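Local atomic coordinates of ABC transporter substrate binding protein (Ribose) (Agrobacterium vitis, PDB entry 4WUT), a protein that probably captures sugars in the periplasm for uptake by an ABC transporter, and here holds beta-D-fucopyranose in the cleft between its two lobes. Residues V110-D114 against S115-K119; V263-S267 against Y268-E272. All coordinates share one frame; numbering follows the deposited sequence.

How the contacts relate
Two chain turns beside one sugar illustrate how a type I periplasmic binding protein builds its site. Contact 1 (110-119) comes first in sequence, where strand 110-113 runs out into a loop; contact 2 (263-272) follows much later, where strand 261-265 hands over to helix 267-282. Their centres lie about 15 Å apart. Strand 110-113 belongs to one lobe's part of the sheet and strand 261-265 to the other's; helix 267-282 returns to the first lobe. They meet at Met270, whose SE is 3.7 Å from Asp114 CB. Beta-D-fucopyranose bridges them: its O2 donates to Asp114 and accepts from Gln265, so a loop of one lobe and the crossing between lobes hold the same hydroxyl.

Contact 1 of 2, residues V110-D114 against S115-K119; sequences VVIID and SMLSK. With FCB (beta-D-fucopyranose), chain E.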
loop_
_atom_site.group_PDB
_atom_site.type_symbol
_atom_site.label_atom_id
_atom_site.label_comp_id
_atom_site.label_asym_id
_atom_site.label_seq_id
_atom_site.Cartn_x
_atom_site.Cartn_y
_atom_site.Cartn_z
ATOM N N VAL A 110 16.254 -8.610 -8.944
ATOM C CA VAL A 110 15.219 -7.655 -8.600
ATOM C C VAL A 110 14.125 -8.384 -7.814
ATOM O O VAL A 110 13.654 -9.446 -8.215
ATOM C CB VAL A 110 14.595 -7.009 -9.849
ATOM C CG1 VAL A 110 13.407 -6.145 -9.464
ATOM C CG2 VAL A 110 15.632 -6.165 -10.618
ATOM N N VAL A 111 13.751 -7.825 -6.672
ATOM C CA VAL A 111 12.591 -8.301 -5.941
ATOM C C VAL A 111 11.606 -7.133 -5.885
ATOM O O VAL A 111 12.002 -5.992 -5.658
ATOM C CB VAL A 111 12.993 -8.779 -4.549
ATOM C CG1 VAL A 111 11.770 -9.014 -3.672
ATOM C CG2 VAL A 111 13.838 -10.035 -4.669
ATOM N N ILE A 112 10.338 -7.434 -6.161
ATOM C CA ILE A 112 9.250 -6.464 -6.147
ATOM C C ILE A 112 8.473 -6.553 -4.842
ATOM O O ILE A 112 8.136 -7.665 -4.378
ATOM C CB ILE A 112 8.299 -6.692 -7.340
ATOM C CG1 ILE A 112 9.086 -6.659 -8.663
ATOM C CG2 ILE A 112 7.155 -5.702 -7.340
ATOM C CD1 ILE A 112 9.704 -5.332 -9.008
ATOM N N ILE A 113 8.225 -5.400 -4.225
ATOM C CA ILE A 113 7.397 -5.349 -3.030
ATOM C C ILE A 113 6.176 -4.464 -3.226
ATOM O O ILE A 113 6.199 -3.519 -4.037
ATOM C CB ILE A 113 8.188 -4.896 -1.795
ATOM C CG1 ILE A 113 8.893 -3.567 -2.073
ATOM C CG2 ILE A 113 9.163 -5.981 -1.361
ATOM C CD1 ILE A 113 9.347 -2.857 -0.822
ATOM N N ASP A 114 5.098 -4.841 -2.541
ATOM C CA ASP A 114 3.925 -3.998 -2.315
ATOM C C ASP A 114 2.974 -3.862 -3.497
ATOM O O ASP A 114 1.768 -4.095 -3.367
ATOM C CB ASP A 114 4.321 -2.604 -1.832
ATOM C CG ASP A 114 3.134 -1.703 -1.705
ATOM O OD1 ASP A 114 2.364 -1.868 -0.728
ATOM O OD2 ASP A 114 2.917 -0.837 -2.595
ATOM N N SER A 115 3.511 -3.469 -4.648
ATOM C CA SER A 115 2.701 -3.122 -5.806
ATOM C C SER A 115 3.194 -3.935 -6.988
ATOM O O SER A 115 4.386 -3.951 -7.294
ATOM C CB SER A 115 2.850 -1.640 -6.129
ATOM O OG SER A 115 2.069 -0.859 -5.269
HETATM N N MSE A 116 2.279 -4.634 -7.638
HETATM C CA MSE A 116 2.631 -5.512 -8.737
HETATM C C MSE A 116 3.214 -4.799 -9.949
HETATM O O MSE A 116 2.995 -3.594 -10.176
HETATM C CB MSE A 116 1.390 -6.297 -9.196
HETATM C CG MSE A 116 0.197 -5.448 -9.499
HETATM SE SE MSE A 116 -1.182 -6.392 -10.530
HETATM C CE MSE A 116 -0.239 -6.627 -12.236
ATOM N N LEU A 117 3.973 -5.578 -10.704
ATOM C CA LEU A 117 4.299 -5.251 -12.089
ATOM C C LEU A 117 3.397 -6.024 -13.031
ATOM O O LEU A 117 2.857 -7.073 -12.674
ATOM C CB LEU A 117 5.732 -5.644 -12.417
ATOM C CG LEU A 117 6.867 -4.767 -11.918
ATOM C CD1 LEU A 117 8.200 -5.299 -12.422
ATOM C CD2 LEU A 117 6.687 -3.289 -12.336
ATOM N N SER A 118 3.269 -5.536 -14.253
ATOM C CA SER A 118 2.538 -6.215 -15.298
ATOM C C SER A 118 3.013 -7.656 -15.500
ATOM O O SER A 118 4.169 -7.981 -15.237
ATOM C CB SER A 118 2.753 -5.441 -16.596
ATOM O OG SER A 118 2.215 -6.127 -17.698
ATOM N N LYS A 119 2.111 -8.501 -15.988
ATOM C CA LYS A 119 2.459 -9.865 -16.425
ATOM C C LYS A 119 3.627 -9.870 -17.412
ATOM O O LYS A 119 4.473 -10.764 -17.388
ATOM C CB LYS A 119 1.246 -10.519 -17.080
ATOM C CG LYS A 119 0.065 -10.712 -16.150
ATOM C CD LYS A 119 0.198 -11.981 -15.305
ATOM C CE LYS A 119 0.192 -13.242 -16.162
ATOM N NZ LYS A 119 0.086 -14.497 -15.345
HETATM C C1 FCB E . 0.036 1.502 1.060
HETATM C C2 FCB E . 0.153 0.971 -0.362
HETATM C C3 FCB E . 1.337 1.446 -1.009
HETATM C C4 FCB E . 1.427 2.993 -0.923
HETATM C C5 FCB E . 1.256 3.332 0.584
HETATM C C6 FCB E . 1.322 4.863 0.856
HETATM O O1 FCB E . -1.233 1.250 1.440
HETATM O O2 FCB E . 0.223 -0.478 -0.249
HETATM O O3 FCB E . 1.260 1.008 -2.389
HETATM O O4 FCB E . 0.426 3.628 -1.756
HETATM O O5 FCB E . 0.037 2.922 1.025
HETATM O O HOH W 1 0.056 -5.291 -5.695
#
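Asp114 swings CG away from its own N (chi1 175°), while Ser115 keeps OG beside its N (chi1 -79°), and these two choices bring hydroxyl and carboxylate together. Ser115 OG gives a hydrogen bond to Asp114 OD2 at 2.8 Å, arriving from above the carboxylate plane, 42° out of it. The carboxylate is thereby steadied for the sugar, which it grips with both oxygens: FCB O2 donates to OD1 at 2.6 Å and FCB O3 to OD2 at a very short 2.5 Å. Neighbouring hydroxyls on C2 and C3 thus share one acidic group. Lys31 NZ and Ser165 N also bond to Ser115 OG, fixing the hydroxyl that orients the carboxylate; the nearby lysine would be expected to favour the negative form of the aspartate.

The backbone beneath is a classic gamma turn centred on Asp114, closed by Ser115 N donating to Ile113 O at 2.8 Å. It follows strand 110-113 in the parallel part of the sheet, at the C-terminal ends of the strands, where Rossmann-like lobes of type I binding proteins commonly place their ligand loops. A water bridges the next peptide, donating to Asp114 O and accepting from Met116 N at 3.0 Å.

Further from the sugar the chain turns sharply off the strand, and Leu117 stays beside Ile112. Ile112 CG2 presses on Ser115 O at 3.3 Å, a buried carbonyl oxygen without a polar partner in the model. The other branch of Ile112 ends in CD1, which meets Leu117 CD1 at 3.7 Å, the two side chains crossing at about a right angle. Pro90 touches both of them, and Phe128 and Tyr125 also pack on Ile112.

Contact 2 of 2, residues V263-S267 against Y268-E272; sequences VVQGS and YQMGE. With FCB (beta-D-fucopyranose), chain E.
Gln265 lies across Met270, the selenomethionine methyl CE sitting 3.6 Å from the amide OE1 and 3.9 Å from CB. Beyond CG the glutamine is extended, and it reaches the sugar with its amide nitrogen: NE2 donates to FCB O2 at 3.1 Å in a nearly straight bond (167°). The amide is kept from flipping by partners at both ends, Asp245 OD1 taking a bond from NE2 and Thr131 OG1 bonding to OE1.

Met270 itself holds CG beside its backbone N (chi1 -69°) and stretches out from there, which lays CG against Gly266 O at 3.3 Å and brings CE alongside the glutamine amide. The same carbonyl, at the N-cap of the helix, accepts from Met270 N at 2.9 Å; Gly271 N follows with a weak bond to Ser267 O. One step back, an inverse gamma turn centred on Gly266, with a weak bond from Ser267 N to Gln265 O, bends strand into helix. Ser267 OG bonds Asn40 ND2, tying the first helical turn to helix 36-49.

Strand 261-265 lies among the strands of one lobe, whereas helix 267-282 packs on Val111 of the other, a layout consistent with one of the three interlobe crossovers that form the hinge of type I periplasmic binding proteins.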
loop_
_atom_site.group_PDB
_atom_site.type_symbol
_atom_site.label_atom_id
_atom_site.label_comp_id
_atom_site.label_asym_id
_atom_site.label_seq_id
_atom_site.Cartn_x
_atom_site.Cartn_y
_atom_site.Cartn_z
ATOM N N VAL A 263 -7.396 -1.702 7.507
ATOM C CA VAL A 263 -6.770 -2.944 7.073
ATOM C C VAL A 263 -5.263 -2.707 7.032
ATOM O O VAL A 263 -4.773 -1.886 6.237
ATOM C CB VAL A 263 -7.294 -3.393 5.682
ATOM C CG1 VAL A 263 -6.675 -4.709 5.253
ATOM C CG2 VAL A 263 -8.824 -3.479 5.669
ATOM N N VAL A 264 -4.532 -3.440 7.849
ATOM C CA VAL A 264 -3.127 -3.182 8.073
ATOM C C VAL A 264 -2.281 -4.283 7.451
ATOM O O VAL A 264 -2.522 -5.474 7.653
ATOM C CB VAL A 264 -2.812 -3.046 9.587
ATOM C CG1 VAL A 264 -1.364 -2.627 9.795
ATOM C CG2 VAL A 264 -3.761 -2.030 10.234
ATOM N N GLN A 265 -1.270 -3.846 6.703
ATOM C CA GLN A 265 -0.382 -4.714 5.935
ATOM C C GLN A 265 0.907 -5.061 6.688
ATOM O O GLN A 265 1.179 -4.539 7.765
ATOM C CB GLN A 265 -0.014 -4.041 4.611
ATOM C CG GLN A 265 -1.170 -3.517 3.834
ATOM C CD GLN A 265 -0.698 -2.895 2.550
ATOM O OE1 GLN A 265 -0.377 -3.598 1.588
ATOM N NE2 GLN A 265 -0.599 -1.594 2.536
ATOM N N GLY A 266 1.693 -5.969 6.122
ATOM C CA GLY A 266 2.977 -6.342 6.694
ATOM C C GLY A 266 4.098 -5.492 6.129
ATOM O O GLY A 266 5.015 -5.982 5.449
ATOM N N SER A 267 4.038 -4.198 6.402
ATOM C CA SER A 267 5.015 -3.282 5.802
ATOM C C SER A 267 6.466 -3.535 6.259
ATOM O O SER A 267 7.405 -3.548 5.454
ATOM C CB SER A 267 4.608 -1.824 6.026
ATOM O OG SER A 267 4.500 -1.498 7.384
ATOM N N TYR A 268 6.657 -3.733 7.552
ATOM C CA TYR A 268 7.982 -4.071 8.057
ATOM C C TYR A 268 8.478 -5.349 7.397
ATOM O O TYR A 268 9.624 -5.415 6.990
ATOM C CB TYR A 268 7.918 -4.239 9.575
ATOM C CG TYR A 268 9.220 -4.525 10.288
ATOM C CD1 TYR A 268 9.701 -5.818 10.399
ATOM C CD2 TYR A 268 9.934 -3.507 10.902
ATOM C CE1 TYR A 268 10.879 -6.090 11.095
ATOM C CE2 TYR A 268 11.104 -3.764 11.585
ATOM C CZ TYR A 268 11.573 -5.047 11.675
ATOM O OH TYR A 268 12.744 -5.299 12.365
ATOM N N GLN A 269 7.612 -6.358 7.301
ATOM C CA GLN A 269 7.979 -7.629 6.696
ATOM C C GLN A 269 8.399 -7.470 5.227
ATOM O O GLN A 269 9.340 -8.117 4.778
ATOM C CB GLN A 269 6.831 -8.649 6.803
ATOM C CG GLN A 269 7.293 -10.045 6.414
ATOM C CD GLN A 269 6.189 -11.110 6.340
ATOM O OE1 GLN A 269 5.033 -10.895 6.737
ATOM N NE2 GLN A 269 6.559 -12.275 5.814
HETATM N N MSE A 270 7.725 -6.597 4.477
HETATM C CA MSE A 270 8.098 -6.393 3.086
HETATM C C MSE A 270 9.545 -5.937 2.994
HETATM O O MSE A 270 10.309 -6.392 2.132
HETATM C CB MSE A 270 7.184 -5.362 2.428
HETATM C CG MSE A 270 5.747 -5.829 2.236
HETATM SE SE MSE A 270 4.686 -4.402 1.431
HETATM C CE MSE A 270 2.953 -4.857 2.167
ATOM N N GLY A 271 9.934 -5.022 3.875
ATOM C CA GLY A 271 11.301 -4.549 3.902
ATOM C C GLY A 271 12.275 -5.619 4.380
ATOM O O GLY A 271 13.296 -5.856 3.746
ATOM N N GLU A 272 11.972 -6.277 5.503
ATOM C CA GLU A 272 12.903 -7.231 6.081
ATOM C C GLU A 272 13.067 -8.449 5.167
ATOM O O GLU A 272 14.192 -8.823 4.809
ATOM C CB GLU A 272 12.431 -7.674 7.469
ATOM C CG GLU A 272 13.501 -8.369 8.298
ATOM C CD GLU A 272 12.956 -8.940 9.588
ATOM O OE1 GLU A 272 11.752 -9.270 9.633
ATOM O OE2 GLU A 272 13.736 -9.054 10.555
HETATM C C1 FCB E . 0.036 1.502 1.060
HETATM C C2 FCB E . 0.153 0.971 -0.362
HETATM C C3 FCB E . 1.337 1.446 -1.009
HETATM C C4 FCB E . 1.427 2.993 -0.923
HETATM C C5 FCB E . 1.256 3.332 0.584
HETATM C C6 FCB E . 1.322 4.863 0.856
HETATM O O1 FCB E . -1.233 1.250 1.440
HETATM O O2 FCB E . 0.223 -0.478 -0.249
HETATM O O3 FCB E . 1.260 1.008 -2.389
HETATM O O4 FCB E . 0.426 3.628 -1.756
HETATM O O5 FCB E . 0.037 2.922 1.025
#